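Local structure of ribosome-inactivating protein 3 (Zea mays, 2PQG) at residues 49-54 / 64-69. The protein is a maize member of the ribosome-inactivating protein family, with a mixed beta sheet among its many helices. Sequence-based numbering, arbitrary orientation.
Sequences ELWLYT and TLAIRM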
ATOM      1  N   GLU A  49       9.899  14.462  -0.034  1.00 38.36           N
ATOM      2  CA  GLU A  49      10.527  15.365   0.907  1.00 39.10           C
ATOM      3  C   GLU A  49      10.369  15.039   2.380  1.00 37.94           C
ATOM      4  O   GLU A  49      11.112  15.554   3.223  1.00 41.79           O
ATOM      5  CB  GLU A  49      10.048  16.779   0.564  1.00 41.17           C
ATOM      6  N   LEU A  50       9.352  14.242   2.677  1.00 35.40           N
ATOM      7  CA  LEU A  50       9.182  13.713   4.017  1.00 34.97           C
ATOM      8  C   LEU A  50       8.845  12.229   3.836  1.00 31.82           C
ATOM      9  O   LEU A  50       8.033  11.841   2.987  1.00 31.70           O
ATOM     10  CB  LEU A  50       8.086  14.402   4.848  1.00 36.62           C
ATOM     11  CG  LEU A  50       8.446  15.816   5.284  1.00 40.58           C
ATOM     12  CD1 LEU A  50       7.181  16.663   5.258  1.00 42.04           C
ATOM     13  CD2 LEU A  50       9.087  15.806   6.664  1.00 41.85           C
ATOM     14  N   TRP A  51       9.497  11.389   4.628  1.00 28.74           N
ATOM     15  CA  TRP A  51       9.300   9.947   4.555  1.00 24.81           C
ATOM     16  C   TRP A  51       8.712   9.311   5.797  1.00 22.95           C
ATOM     17  O   TRP A  51       9.110   9.645   6.923  1.00 23.93           O
ATOM     18  CB  TRP A  51      10.623   9.253   4.260  1.00 21.39           C
ATOM     19  CG  TRP A  51      11.179   9.496   2.884  1.00 22.33           C
ATOM     20  CD1 TRP A  51      11.947  10.541   2.478  1.00 22.34           C
ATOM     21  CD2 TRP A  51      10.972   8.676   1.726  1.00 23.49           C
ATOM     22  NE1 TRP A  51      12.236  10.425   1.136  1.00 22.08           N
ATOM     23  CE2 TRP A  51      11.646   9.289   0.651  1.00 20.65           C
ATOM     24  CE3 TRP A  51      10.276   7.481   1.495  1.00 24.92           C
ATOM     25  CZ2 TRP A  51      11.645   8.754  -0.636  1.00 18.46           C
ATOM     26  CZ3 TRP A  51      10.276   6.950   0.211  1.00 24.00           C
ATOM     27  CH2 TRP A  51      10.957   7.590  -0.837  1.00 18.62           C
ATOM     28  N   LEU A  52       7.730   8.431   5.595  1.00 21.94           N
ATOM     29  CA  LEU A  52       7.158   7.672   6.701  1.00 20.57           C
ATOM     30  C   LEU A  52       7.785   6.268   6.592  1.00 19.87           C
ATOM     31  O   LEU A  52       7.728   5.614   5.543  1.00 18.31           O
ATOM     32  CB  LEU A  52       5.632   7.536   6.616  1.00 19.18           C
ATOM     33  CG  LEU A  52       5.033   6.350   7.391  1.00 22.19           C
ATOM     34  CD1 LEU A  52       5.412   6.420   8.860  1.00 22.66           C
ATOM     35  CD2 LEU A  52       3.521   6.362   7.222  1.00 20.48           C
ATOM     36  N   TYR A  53       8.420   5.825   7.670  1.00 22.72           N
ATOM     37  CA  TYR A  53       9.046   4.505   7.731  1.00 26.67           C
ATOM     38  C   TYR A  53       8.279   3.620   8.697  1.00 28.38           C
ATOM     39  O   TYR A  53       8.211   3.907   9.894  1.00 28.37           O
ATOM     40  CB  TYR A  53      10.478   4.592   8.240  1.00 31.23           C
ATOM     41  CG  TYR A  53      11.493   4.899   7.180  1.00 37.30           C
ATOM     42  CD1 TYR A  53      11.318   5.973   6.316  1.00 39.60           C
ATOM     43  CD2 TYR A  53      12.646   4.125   7.052  1.00 40.70           C
ATOM     44  CE1 TYR A  53      12.270   6.277   5.345  1.00 42.65           C
ATOM     45  CE2 TYR A  53      13.608   4.419   6.082  1.00 44.13           C
ATOM     46  CZ  TYR A  53      13.411   5.497   5.232  1.00 42.15           C
ATOM     47  OH  TYR A  53      14.346   5.797   4.269  1.00 40.03           O
ATOM     48  N   THR A  54       7.690   2.547   8.184  1.00 26.81           N
ATOM     49  CA  THR A  54       6.965   1.645   9.050  1.00 24.03           C
ATOM     50  C   THR A  54       7.696   0.320   9.106  1.00 21.97           C
ATOM     51  O   THR A  54       7.938  -0.321   8.088  1.00 17.55           O
ATOM     52  CB  THR A  54       5.495   1.451   8.582  1.00 24.15           C
ATOM     53  OG1 THR A  54       5.460   0.907   7.258  1.00 28.22           O
ATOM     54  CG2 THR A  54       4.774   2.782   8.582  1.00 22.13           C
ATOM     55  N   THR A  64      11.353  -2.996   6.857  1.00 17.01           N
ATOM     56  CA  THR A  64      10.967  -1.600   6.991  1.00 18.08           C
ATOM     57  C   THR A  64      10.401  -1.146   5.647  1.00 18.78           C
ATOM     58  O   THR A  64      10.966  -1.450   4.595  1.00 17.88           O
ATOM     59  CB  THR A  64      12.172  -0.713   7.352  1.00 16.15           C
ATOM     60  OG1 THR A  64      12.863  -1.275   8.475  1.00 19.30           O
ATOM     61  CG2 THR A  64      11.704   0.694   7.704  1.00 14.86           C
ATOM     62  N   LEU A  65       9.279  -0.432   5.683  1.00 19.31           N
ATOM     63  CA  LEU A  65       8.655   0.062   4.454  1.00 20.66           C
ATOM     64  C   LEU A  65       8.950   1.551   4.260  1.00 19.67           C
ATOM     65  O   LEU A  65       8.765   2.348   5.177  1.00 20.35           O
ATOM     66  CB  LEU A  65       7.135  -0.147   4.507  1.00 17.76           C
ATOM     67  CG  LEU A  65       6.558  -1.551   4.727  1.00 13.80           C
ATOM     68  CD1 LEU A  65       5.031  -1.453   4.774  1.00 12.52           C
ATOM     69  CD2 LEU A  65       7.005  -2.494   3.621  1.00  3.46           C
ATOM     70  N   ALA A  66       9.420   1.923   3.075  1.00 19.59           N
ATOM     71  CA  ALA A  66       9.721   3.326   2.781  1.00 20.42           C
ATOM     72  C   ALA A  66       8.518   3.959   2.084  1.00 21.33           C
ATOM     73  O   ALA A  66       8.271   3.703   0.902  1.00 24.66           O
ATOM     74  CB  ALA A  66      10.953   3.426   1.883  1.00 19.69           C
ATOM     75  N   ILE A  67       7.783   4.796   2.808  1.00 17.38           N
ATOM     76  CA  ILE A  67       6.592   5.429   2.258  1.00 18.33           C
ATOM     77  C   ILE A  67       6.671   6.946   2.102  1.00 20.22           C
ATOM     78  O   ILE A  67       7.037   7.655   3.032  1.00 22.44           O
ATOM     79  CB  ILE A  67       5.363   5.099   3.131  1.00 14.44           C
ATOM     80  CG1 ILE A  67       5.125   3.589   3.138  1.00 15.54           C
ATOM     81  CG2 ILE A  67       4.141   5.831   2.622  1.00 10.60           C
ATOM     82  CD1 ILE A  67       4.169   3.125   4.223  1.00 12.38           C
ATOM     83  N   ARG A  68       6.315   7.440   0.918  1.00 21.47           N
ATOM     84  CA  ARG A  68       6.319   8.880   0.664  1.00 25.22           C
ATOM     85  C   ARG A  68       5.201   9.494   1.486  1.00 27.59           C
ATOM     86  O   ARG A  68       4.094   8.966   1.524  1.00 29.62           O
ATOM     87  CB  ARG A  68       6.026   9.188  -0.806  1.00 23.43           C
ATOM     88  CG  ARG A  68       6.993   8.615  -1.806  1.00 19.24           C
ATOM     89  CD  ARG A  68       6.508   8.899  -3.223  1.00 23.04           C
ATOM     90  NE  ARG A  68       6.349  10.329  -3.491  1.00 25.34           N
ATOM     91  CZ  ARG A  68       6.945  10.970  -4.492  1.00 24.83           C
ATOM     92  NH1 ARG A  68       7.744  10.307  -5.321  1.00 22.93           N
ATOM     93  NH2 ARG A  68       6.744  12.272  -4.663  1.00 25.07           N
ATOM     94  N   MET A  69       5.480  10.610   2.141  1.00 31.77           N
ATOM     95  CA  MET A  69       4.458  11.279   2.934  1.00 36.03           C
ATOM     96  C   MET A  69       3.463  12.013   2.045  1.00 36.83           C
ATOM     97  O   MET A  69       2.280  12.090   2.374  1.00 39.31           O
ATOM     98  CB  MET A  69       5.105  12.270   3.896  1.00 37.60           C
ATOM     99  CG  MET A  69       5.338  11.703   5.264  1.00 44.02           C
ATOM    100  SD  MET A  69       3.775  11.674   6.145  1.00 51.10           S
ATOM    101  CE  MET A  69       3.897  13.232   6.964  1.00 50.78           C
TER
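The carbonyl oxygen of Ile67 receives Leu52 N at 2.8 Å, nearly straight at 165°, with the CA-H of Trp51 adding a weaker, more bent contact to the same oxygen. This pairing is a small lesson in how an antiparallel beta hairpin is zipped. Strands 51-57 and 62-68 are its arms, sitting second and third in the mixed sheet of the ribosome-inactivating protein fold. The pairs Leu52-Ile67 and Thr54-Leu65 are hydrogen-bonded, each with reciprocal N-H to O bonds, and Trp51-Arg68 and Tyr53-Ala66 alternate with them as non-hydrogen-bonded pairs. Beyond the last pair, Met69 N still bonds Leu50 O at 3.0 Å, extending the zip past the end of strand 62-68.

The two faces differ in character. On one, the Trp51 indole, its CG beside the backbone N (chi1 -69°), reaches across to the partner strand: the six-membered ring presents its edge to Ala66 C, Ala66 O and Ile67 N, and CZ3 lies 4.0 Å from Ala66 CB and 4.2 Å from Arg68 CG. Further along, Tyr53 CD2 meets the methyl CG2 of Thr64 at 3.6 Å. The guanidinium of Arg68 leaves the hairpin, its NH2 joining Asp70 in a salt bridge and bonding Lys45 O.

On the other, buried face, Leu52 packs against Val22 and Val26 of helix 15-27. Here Thr54 OG1 has no hydrogen-bond partner in the model; a chi1 of 60° sets it between the backbone N and carbonyl carbon, turned toward strand 62-68, and it rests instead against hydrocarbon, 3.4 Å from Leu65 CB and 4.0 Å from Ile67 CD1.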